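Local coordinates for RNA pseudouridylate synthase domain-containing protein 1 (Homo sapiens, PDB 5VBB) that probably binds RNA and converts selected uridines to pseudouridine, as an RluA-family pseudouridine synthase, at residues A[150-155]-A[236-241]; A[87-92]-A[213-218]; A[118-123]-A[171-176]. All coordinates share one frame; numbering follows the deposited sequence.

Contact 1 (A[150-155]-A[236-241]); sequences VLEHGL and ACWSPH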
loop_
_atom_site.group_PDB
_atom_site.type_symbol
_atom_site.label_atom_id
_atom_site.label_comp_id
_atom_site.label_asym_id
_atom_site.label_seq_id
_atom_site.Cartn_x
_atom_site.Cartn_y
_atom_site.Cartn_z
ATOM N N VAL A 150 -6.570 -13.134 3.987
ATOM C CA VAL A 150 -7.917 -12.609 4.167
ATOM C C VAL A 150 -8.165 -12.380 5.661
ATOM O O VAL A 150 -8.032 -13.311 6.438
ATOM C CB VAL A 150 -8.986 -13.521 3.540
ATOM C CG1 VAL A 150 -10.367 -12.935 3.720
ATOM C CG2 VAL A 150 -8.724 -13.752 2.057
ATOM N N LEU A 151 -8.522 -11.140 6.053
ATOM C CA LEU A 151 -8.762 -10.794 7.447
ATOM C C LEU A 151 -10.229 -10.928 7.788
ATOM O O LEU A 151 -10.585 -11.504 8.819
ATOM C CB LEU A 151 -8.299 -9.374 7.724
ATOM C CG LEU A 151 -6.847 -9.096 7.470
ATOM C CD1 LEU A 151 -6.593 -7.599 7.545
ATOM C CD2 LEU A 151 -5.946 -9.947 8.387
ATOM N N GLU A 152 -11.100 -10.366 6.939
ATOM C CA GLU A 152 -12.531 -10.365 7.203
ATOM C C GLU A 152 -13.329 -10.320 5.923
ATOM O O GLU A 152 -12.844 -9.831 4.914
ATOM C CB GLU A 152 -12.924 -9.080 8.026
ATOM C CG GLU A 152 -12.653 -9.093 9.537
ATOM C CD GLU A 152 -12.970 -7.810 10.296
ATOM O OE1 GLU A 152 -12.550 -6.740 9.812
ATOM O OE2 GLU A 152 -13.631 -7.862 11.362
ATOM N N HIS A 153 -14.589 -10.781 5.997
ATOM C CA HIS A 153 -15.586 -10.609 4.943
ATOM C C HIS A 153 -16.586 -9.625 5.518
ATOM O O HIS A 153 -16.864 -9.640 6.723
ATOM C CB HIS A 153 -16.316 -11.908 4.587
ATOM C CG HIS A 153 -15.499 -12.888 3.812
ATOM N ND1 HIS A 153 -15.882 -14.204 3.713
ATOM C CD2 HIS A 153 -14.371 -12.706 3.081
ATOM C CE1 HIS A 153 -14.940 -14.802 3.002
ATOM N NE2 HIS A 153 -14.032 -13.932 2.572
ATOM N N GLY A 154 -17.140 -8.792 4.648
ATOM C CA GLY A 154 -18.144 -7.821 5.045
ATOM C C GLY A 154 -18.798 -7.179 3.853
ATOM O O GLY A 154 -18.580 -7.617 2.719
ATOM N N LEU A 155 -19.493 -6.061 4.088
ATOM C CA LEU A 155 -20.069 -5.302 2.993
ATOM C C LEU A 155 -19.473 -3.894 3.023
ATOM O O LEU A 155 -19.321 -3.333 4.109
ATOM C CB LEU A 155 -21.600 -5.205 3.076
ATOM C CG LEU A 155 -22.408 -6.503 3.195
ATOM C CD1 LEU A 155 -23.817 -6.193 3.475
ATOM C CD2 LEU A 155 -22.268 -7.374 1.950
ATOM N N ALA A 236 -18.238 4.402 8.155
ATOM C CA ALA A 236 -19.473 3.712 8.447
ATOM C C ALA A 236 -20.043 2.944 7.239
ATOM O O ALA A 236 -20.948 2.153 7.441
ATOM C CB ALA A 236 -20.496 4.683 8.991
ATOM N N CYS A 237 -19.488 3.109 6.021
ATOM C CA CYS A 237 -19.879 2.277 4.884
ATOM C C CYS A 237 -19.270 0.860 5.023
ATOM O O CYS A 237 -19.749 -0.056 4.369
ATOM C CB CYS A 237 -19.460 2.909 3.561
ATOM S SG CYS A 237 -20.436 4.340 3.105
ATOM N N TRP A 238 -18.204 0.694 5.823
ATOM C CA TRP A 238 -17.564 -0.607 6.011
ATOM C C TRP A 238 -18.271 -1.325 7.152
ATOM O O TRP A 238 -18.247 -0.854 8.293
ATOM C CB TRP A 238 -16.053 -0.456 6.296
ATOM C CG TRP A 238 -15.333 -1.692 6.767
ATOM C CD1 TRP A 238 -14.469 -1.757 7.824
ATOM C CD2 TRP A 238 -15.322 -3.001 6.164
ATOM N NE1 TRP A 238 -14.005 -3.040 7.978
ATOM C CE2 TRP A 238 -14.467 -3.811 6.948
ATOM C CE3 TRP A 238 -16.015 -3.601 5.091
ATOM C CZ2 TRP A 238 -14.290 -5.179 6.699
ATOM C CZ3 TRP A 238 -15.830 -4.955 4.853
ATOM C CH2 TRP A 238 -14.981 -5.730 5.654
ATOM N N SER A 239 -18.878 -2.474 6.824
ATOM C CA SER A 239 -19.617 -3.310 7.753
ATOM C C SER A 239 -19.043 -4.741 7.768
ATOM O O SER A 239 -19.487 -5.616 7.008
ATOM C CB SER A 239 -21.098 -3.318 7.398
ATOM O OG SER A 239 -21.829 -3.867 8.478
ATOM N N PRO A 240 -18.056 -4.997 8.638
ATOM C CA PRO A 240 -17.509 -6.368 8.729
ATOM C C PRO A 240 -18.532 -7.338 9.294
ATOM O O PRO A 240 -19.227 -6.961 10.229
ATOM C CB PRO A 240 -16.292 -6.230 9.651
ATOM C CG PRO A 240 -16.309 -4.875 10.185
ATOM C CD PRO A 240 -17.412 -4.073 9.591
ATOM N N HIS A 241 -18.669 -8.548 8.702
ATOM C CA HIS A 241 -19.612 -9.562 9.208
ATOM C C HIS A 241 -18.924 -10.865 9.640
ATOM O O HIS A 241 -19.428 -11.487 10.577
ATOM C CB HIS A 241 -20.767 -9.904 8.254
ATOM C CG HIS A 241 -20.445 -10.219 6.828
ATOM N ND1 HIS A 241 -19.872 -11.440 6.453
ATOM C CD2 HIS A 241 -20.858 -9.578 5.708
ATOM C CE1 HIS A 241 -19.835 -11.423 5.124
ATOM N NE2 HIS A 241 -20.382 -10.286 4.638
HETATM O O HOH W 1 -12.595 -4.089 10.247
#
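Three backbone hydrogen bonds join residues 153-155 to residues 239-241 as antiparallel strands. Leu155 and Ser239 form a hydrogen-bonded pair: Leu155 N to Ser239 O is 3.0 Å, and Ser239 N returns a bond to Leu155 O. The third runs from His241 N to His153 O (2.9 Å). Gly154 and Pro240 lie between them as a non-hydrogen-bonded pair. The short strand axes make an angle of 124°, well away from straight antiparallel.

Two rings pack on Gly154. Its CA lies over one face of the His241 imidazole, 3.6 Å from the ring centroid, a CH-pi contact. Trp238 CZ3 approaches the same CA at 3.7 Å. Gly154 has no side chain, which is consistent with the close approach of the strands here, 4.0 Å between Gly154 CA and Pro240 CA. Beside it, His241 CE1 touches His153 CB at 3.6 Å.

The polar contacts centre on Glu152 and Trp238. With CG anti to the backbone N (chi1 169°), the indole folds back toward residues 152-155. One water accepts from Trp238 NE1 and donates to Glu152 OE1 (2.7 Å), lying in the indole plane at the ring edge. The carboxylate is turned 71° from the indole, and its OE2 touches Pro240 CB at 3.6 Å. With alanine in place of Trp238, Gly154 CA is likely to lose its indole neighbour and the water its NE1 donor, leaving Glu152 without that link.

The pairing adds strand 238-243 to strand 146-156 in the large antiparallel sheet. A classic beta bulge places Leu151 and Glu152 together opposite Lys163 of strand 159-168. Trp238 also packs on Val161 and Lys163 of that strand, while Leu151 meets Leu247 and Leu250 of helix 247-256.

Contact 2 (A[87-92]-A[213-218]); sequences YRCFKE and LRIPTD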
loop_
_atom_site.group_PDB
_atom_site.type_symbol
_atom_site.label_atom_id
_atom_site.label_comp_id
_atom_site.label_asym_id
_atom_site.label_seq_id
_atom_site.Cartn_x
_atom_site.Cartn_y
_atom_site.Cartn_z
ATOM N N TYR A 87 18.724 3.981 1.147
ATOM C CA TYR A 87 18.831 3.642 -0.281
ATOM C C TYR A 87 19.467 2.271 -0.455
ATOM O O TYR A 87 19.024 1.511 -1.305
ATOM C CB TYR A 87 19.614 4.720 -1.051
ATOM C CG TYR A 87 20.010 4.340 -2.462
ATOM C CD1 TYR A 87 19.061 4.255 -3.474
ATOM C CD2 TYR A 87 21.341 4.124 -2.799
ATOM C CE1 TYR A 87 19.421 3.930 -4.779
ATOM C CE2 TYR A 87 21.720 3.828 -4.107
ATOM C CZ TYR A 87 20.754 3.735 -5.098
ATOM O OH TYR A 87 21.095 3.429 -6.397
ATOM N N ARG A 88 20.472 1.949 0.377
ATOM C CA ARG A 88 21.116 0.630 0.388
ATOM C C ARG A 88 20.098 -0.493 0.695
ATOM O O ARG A 88 20.043 -1.453 -0.063
ATOM C CB ARG A 88 22.297 0.591 1.385
ATOM C CG ARG A 88 23.645 0.349 0.723
ATOM C CD ARG A 88 24.788 0.685 1.651
ATOM N NE ARG A 88 25.041 2.132 1.707
ATOM C CZ ARG A 88 25.114 2.883 2.813
ATOM N NH1 ARG A 88 24.944 2.338 4.016
ATOM N NH2 ARG A 88 25.358 4.187 2.721
ATOM N N CYS A 89 19.264 -0.356 1.756
ATOM C CA CYS A 89 18.242 -1.378 2.096
ATOM C C CYS A 89 17.291 -1.629 0.961
ATOM O O CYS A 89 16.941 -2.787 0.731
ATOM C CB CYS A 89 17.463 -1.013 3.358
ATOM S SG CYS A 89 18.489 -0.801 4.807
ATOM N N PHE A 90 16.821 -0.576 0.281
ATOM C CA PHE A 90 15.871 -0.769 -0.812
ATOM C C PHE A 90 16.523 -1.453 -2.010
ATOM O O PHE A 90 15.992 -2.448 -2.496
ATOM C CB PHE A 90 15.215 0.565 -1.241
ATOM C CG PHE A 90 14.124 1.011 -0.295
ATOM C CD1 PHE A 90 12.837 0.521 -0.419
ATOM C CD2 PHE A 90 14.405 1.855 0.760
ATOM C CE1 PHE A 90 11.837 0.908 0.469
ATOM C CE2 PHE A 90 13.408 2.224 1.666
ATOM C CZ PHE A 90 12.132 1.736 1.519
ATOM N N LYS A 91 17.691 -0.963 -2.423
ATOM C CA LYS A 91 18.446 -1.484 -3.578
ATOM C C LYS A 91 18.915 -2.930 -3.338
ATOM O O LYS A 91 18.939 -3.720 -4.276
ATOM C CB LYS A 91 19.638 -0.565 -3.934
ATOM C CG LYS A 91 19.620 -0.019 -5.359
ATOM C CD LYS A 91 20.159 -1.026 -6.362
ATOM C CE LYS A 91 20.205 -0.497 -7.777
ATOM N N GLU A 92 19.198 -3.294 -2.088
ATOM C CA GLU A 92 19.558 -4.670 -1.727
ATOM C C GLU A 92 18.360 -5.540 -1.361
ATOM O O GLU A 92 18.561 -6.680 -0.942
ATOM C CB GLU A 92 20.548 -4.666 -0.576
ATOM C CG GLU A 92 21.879 -4.078 -0.984
ATOM C CD GLU A 92 22.855 -3.954 0.164
ATOM O OE1 GLU A 92 22.532 -4.425 1.280
ATOM O OE2 GLU A 92 23.931 -3.352 -0.045
ATOM N N LEU A 213 6.011 -1.053 7.687
ATOM C CA LEU A 213 7.241 -0.732 6.964
ATOM C C LEU A 213 8.431 -0.941 7.896
ATOM O O LEU A 213 8.396 -0.505 9.029
ATOM C CB LEU A 213 7.177 0.708 6.429
ATOM C CG LEU A 213 8.444 1.311 5.772
ATOM C CD1 LEU A 213 8.722 0.661 4.412
ATOM C CD2 LEU A 213 8.294 2.845 5.628
ATOM N N ARG A 214 9.428 -1.688 7.456
ATOM C CA ARG A 214 10.629 -1.942 8.234
ATOM C C ARG A 214 11.809 -1.731 7.319
ATOM O O ARG A 214 11.882 -2.403 6.299
ATOM C CB ARG A 214 10.643 -3.357 8.785
ATOM C CG ARG A 214 11.747 -3.586 9.827
ATOM C CD ARG A 214 12.171 -5.049 9.904
ATOM N NE ARG A 214 11.053 -5.934 10.192
ATOM C CZ ARG A 214 11.068 -7.263 10.100
ATOM N NH1 ARG A 214 12.171 -7.902 9.724
ATOM N NH2 ARG A 214 9.984 -7.961 10.386
ATOM N N ILE A 215 12.726 -0.789 7.678
ATOM C CA ILE A 215 13.897 -0.438 6.887
ATOM C C ILE A 215 15.106 -0.679 7.837
ATOM O O ILE A 215 15.347 0.116 8.736
ATOM C CB ILE A 215 13.802 1.011 6.392
ATOM C CG1 ILE A 215 12.434 1.262 5.660
ATOM C CG2 ILE A 215 15.007 1.338 5.490
ATOM C CD1 ILE A 215 12.143 2.669 5.311
ATOM N N PRO A 216 15.779 -1.830 7.704
ATOM C CA PRO A 216 16.851 -2.182 8.649
ATOM C C PRO A 216 18.173 -1.519 8.290
ATOM O O PRO A 216 19.094 -2.178 7.824
ATOM C CB PRO A 216 16.890 -3.701 8.543
ATOM C CG PRO A 216 16.556 -3.971 7.102
ATOM C CD PRO A 216 15.527 -2.924 6.741
ATOM N N THR A 217 18.275 -0.204 8.520
ATOM C CA THR A 217 19.501 0.531 8.170
ATOM C C THR A 217 20.646 0.220 9.150
ATOM O O THR A 217 20.422 -0.260 10.256
ATOM C CB THR A 217 19.279 2.067 8.073
ATOM O OG1 THR A 217 19.251 2.652 9.383
ATOM C CG2 THR A 217 18.036 2.448 7.292
ATOM N N ASP A 218 21.864 0.539 8.730
ATOM C CA ASP A 218 23.086 0.311 9.531
ATOM C C ASP A 218 23.002 0.928 10.943
ATOM O O ASP A 218 23.388 0.268 11.901
ATOM C CB ASP A 218 24.333 0.829 8.805
ATOM C CG ASP A 218 24.290 2.265 8.306
ATOM O OD1 ASP A 218 23.312 2.971 8.612
ATOM O OD2 ASP A 218 25.236 2.676 7.594
#
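The last turn of helix 80-91 packs against the end of strand 208-216, a strand of the large antiparallel sheet. The facing residues are Cys89 and Phe90 on the helix and Ile215 to Thr217 on the strand and the turn after it. The short axes lie 8.2 Å apart at closest approach and make an angle of 109°, so the helix runs across the strand.

Cys89 lies closest to the turn. Its SG is anti to the carbonyl carbon (chi1 -59°), which directs the sulfur to the backbone of Pro216 and Thr217. SG is 3.4 Å from Pro216 O and also touches Pro216 CD and Thr217 CG2. Cys89 CB meets the CG2 branch of Ile215 at 4.0 Å.

The other branch of Ile215 serves Phe90. Ile215 CD1 is 3.9 Å from Phe90 CE2 and equally near CZ; it approaches the ring obliquely, on the side of these two atoms. Ile215 thus divides its two arms between neighbouring helix residues. Phe90 also stacks with His64.

Farther out, toward solvent, the contact is polar and weaker. Arg88 NH1 and Asp218 OD2 form a long salt bridge of 3.6 Å. The carboxylate oxygen comes in at the edge of the guanidinium, and the two planes are turned 62° apart. Both residues are exposed, so the pair is probably a loose electrostatic link.

Pro216 is the centre of an inverse gamma turn, with a weak bond from Thr217 N to Ile215 O (3.0 Å). Thr217 OG1 bonds to Glu220 O, and Pro216 O accepts from Arg94 NH2. The contact thus packs a helix across the antiparallel sheet that forms the core of the pseudouridine synthase fold, as in the RluA family.

Contact 3 (A[118-123]-A[171-176]); sequences IGRNST and GRTHQL. With SO4 (sulfate ion), chain D; SO4 (sulfate ion), chain C.
Oxygen O4 of the chain D sulfate is gripped from both segments. Thr173 OG1 donates to O4 at 2.6 Å. From the other segment, Arg120 NH2 donates to sulfate O4 at 3.2 Å. Thr173 N bonds to O3, which Arg172 NE also reaches, and only weakly to O4. Arg120 extends its chain from CG to NE, and its NE bonds to O1 at 3.0 Å, nearly straight at 169° and at the guanidinium edge. Arg172 NH1 donates to O2 at 2.9 Å. Bends at chi2 (-87°) and chi3 (65°) curl the chain so that the edge of the guanidinium, with NE and NH1, faces the ion. Its NH2 bonds to O1 of the chain C sulfate and also to Pro143 O.

Thr173 lies about 6 Å, between side chains, from Asp67, the active-site aspartate by similarity. The sulfates probably come from the crystallisation liquor. Their place is consistent with a site for RNA phosphates in this family.

Residues 172-175 make a type II beta turn leading into helix 175-182. Arg172 N donates to Gln175 OE1 (3.0 Å), which Thr170 OG1 also bonds. Ile118 packs behind the turn, its CD1 3.9 Å from Gln175 CG and its CB against Arg172 CG.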
loop_
_atom_site.group_PDB
_atom_site.type_symbol
_atom_site.label_atom_id
_atom_site.label_comp_id
_atom_site.label_asym_id
_atom_site.label_seq_id
_atom_site.Cartn_x
_atom_site.Cartn_y
_atom_site.Cartn_z
ATOM N N ILE A 118 4.241 -9.281 -13.807
ATOM C CA ILE A 118 3.682 -7.979 -14.151
ATOM C C ILE A 118 4.567 -7.326 -15.177
ATOM O O ILE A 118 5.759 -7.224 -14.972
ATOM C CB ILE A 118 3.496 -7.107 -12.888
ATOM C CG1 ILE A 118 2.502 -7.808 -11.950
ATOM C CG2 ILE A 118 2.996 -5.690 -13.248
ATOM C CD1 ILE A 118 2.216 -7.143 -10.601
ATOM N N GLY A 119 3.977 -6.932 -16.291
ATOM C CA GLY A 119 4.660 -6.198 -17.341
ATOM C C GLY A 119 4.013 -4.848 -17.535
ATOM O O GLY A 119 3.077 -4.478 -16.815
ATOM N N ARG A 120 4.493 -4.105 -18.522
ATOM C CA ARG A 120 3.944 -2.793 -18.834
ATOM C C ARG A 120 3.032 -2.941 -20.058
ATOM O O ARG A 120 3.261 -3.755 -20.962
ATOM C CB ARG A 120 5.058 -1.748 -18.983
ATOM C CG ARG A 120 5.447 -1.231 -17.597
ATOM C CD ARG A 120 6.801 -0.558 -17.506
ATOM N NE ARG A 120 7.056 -0.061 -16.147
ATOM C CZ ARG A 120 6.571 1.068 -15.627
ATOM N NH1 ARG A 120 5.782 1.861 -16.346
ATOM N NH2 ARG A 120 6.873 1.413 -14.380
ATOM N N ASN A 121 1.908 -2.238 -19.988
ATOM C CA ASN A 121 0.870 -2.322 -20.981
ATOM C C ASN A 121 1.260 -1.458 -22.186
ATOM O O ASN A 121 1.496 -0.258 -22.033
ATOM C CB ASN A 121 -0.448 -1.834 -20.363
ATOM C CG ASN A 121 -1.674 -2.443 -20.957
ATOM O OD1 ASN A 121 -1.664 -2.956 -22.078
ATOM N ND2 ASN A 121 -2.767 -2.382 -20.211
ATOM N N SER A 122 1.361 -2.087 -23.352
ATOM C CA SER A 122 1.684 -1.435 -24.626
ATOM C C SER A 122 0.397 -1.097 -25.397
ATOM O O SER A 122 0.438 -0.302 -26.338
ATOM C CB SER A 122 2.531 -2.373 -25.484
ATOM O OG SER A 122 1.720 -3.308 -26.182
ATOM N N THR A 123 -0.732 -1.743 -25.047
ATOM C CA THR A 123 -1.989 -1.491 -25.751
ATOM C C THR A 123 -2.568 -0.163 -25.283
ATOM O O THR A 123 -2.682 0.758 -26.086
ATOM C CB THR A 123 -2.982 -2.671 -25.581
ATOM N N GLY A 171 8.751 -5.393 -5.978
ATOM C CA GLY A 171 8.393 -3.992 -6.060
ATOM C C GLY A 171 7.896 -3.528 -7.408
ATOM O O GLY A 171 8.263 -2.446 -7.845
ATOM N N ARG A 172 6.994 -4.265 -8.047
ATOM C CA ARG A 172 6.526 -3.852 -9.386
ATOM C C ARG A 172 5.645 -2.627 -9.263
ATOM O O ARG A 172 4.972 -2.483 -8.265
ATOM C CB ARG A 172 5.738 -4.977 -10.084
ATOM C CG ARG A 172 6.425 -6.326 -10.155
ATOM C CD ARG A 172 7.313 -6.424 -11.385
ATOM N NE ARG A 172 8.426 -5.469 -11.296
ATOM C CZ ARG A 172 9.525 -5.623 -10.560
ATOM N NH1 ARG A 172 10.458 -4.677 -10.547
ATOM N NH2 ARG A 172 9.706 -6.726 -9.834
ATOM N N THR A 173 5.577 -1.792 -10.287
ATOM C CA THR A 173 4.695 -0.615 -10.247
ATOM C C THR A 173 3.241 -1.079 -10.147
ATOM O O THR A 173 2.885 -2.063 -10.771
ATOM C CB THR A 173 4.952 0.266 -11.476
ATOM O OG1 THR A 173 6.245 0.848 -11.351
ATOM C CG2 THR A 173 3.877 1.363 -11.658
ATOM N N HIS A 174 2.440 -0.464 -9.277
ATOM C CA HIS A 174 1.025 -0.831 -9.051
ATOM C C HIS A 174 0.827 -2.341 -8.768
ATOM O O HIS A 174 -0.237 -2.889 -9.056
ATOM C CB HIS A 174 0.168 -0.423 -10.241
ATOM C CG HIS A 174 0.276 1.019 -10.634
ATOM N ND1 HIS A 174 -0.048 1.427 -11.906
ATOM C CD2 HIS A 174 0.672 2.095 -9.919
ATOM C CE1 HIS A 174 0.114 2.744 -11.920
ATOM N NE2 HIS A 174 0.570 3.184 -10.757
ATOM N N GLN A 175 1.843 -3.011 -8.226
ATOM C CA GLN A 175 1.791 -4.465 -8.000
ATOM C C GLN A 175 0.556 -4.971 -7.315
ATOM O O GLN A 175 -0.081 -5.903 -7.793
ATOM C CB GLN A 175 2.961 -4.908 -7.147
ATOM C CG GLN A 175 2.952 -6.400 -6.888
ATOM C CD GLN A 175 4.281 -6.971 -6.504
ATOM O OE1 GLN A 175 5.338 -6.603 -7.039
ATOM N NE2 GLN A 175 4.273 -7.889 -5.564
ATOM N N LEU A 176 0.240 -4.392 -6.169
ATOM C CA LEU A 176 -0.867 -4.886 -5.349
ATOM C C LEU A 176 -2.181 -4.681 -6.072
ATOM O O LEU A 176 -3.037 -5.561 -6.073
ATOM C CB LEU A 176 -0.877 -4.130 -4.002
ATOM C CG LEU A 176 0.423 -4.230 -3.228
ATOM C CD1 LEU A 176 0.395 -3.363 -2.024
ATOM C CD2 LEU A 176 0.736 -5.662 -2.864
HETATM S S SO4 D . 8.390 -2.076 -12.878
HETATM O O1 SO4 D . 8.538 -1.957 -14.325
HETATM O O2 SO4 D . 9.680 -2.458 -12.265
HETATM O O3 SO4 D . 7.323 -3.035 -12.551
HETATM O O4 SO4 D . 7.992 -0.798 -12.367
HETATM S S SO4 C . 12.058 -6.213 -7.209
HETATM O O1 SO4 C . 11.634 -7.538 -7.654
HETATM O O2 SO4 C . 13.147 -5.771 -8.041
HETATM O O3 SO4 C . 11.010 -5.247 -7.372
HETATM O O4 SO4 C . 12.445 -6.261 -5.806
#

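Overall arrangement
Contacts 1 and 2 both reach the large antiparallel sheet, on opposite sides of the chain's centre, with their own centres 34 Å apart. Contact 1 pairs strands 146-156 and 238-243; contact 2 lays helix 80-91 across strand 208-216. Contact 3 joins strand 118-121, in a separate three-stranded sheet, to the start of helix 175-182. Its centre is 28 Å from that of contact 1 and 23 Å from that of contact 2. No two contacts touch. Along the chain, both segments of contact 3 fall between those of contact 2, while contact 1 alternates with each. Contacts 1 and 2 thus secure separated parts of the central sheet, while contact 3 lies near the active-site aspartate assigned by similarity.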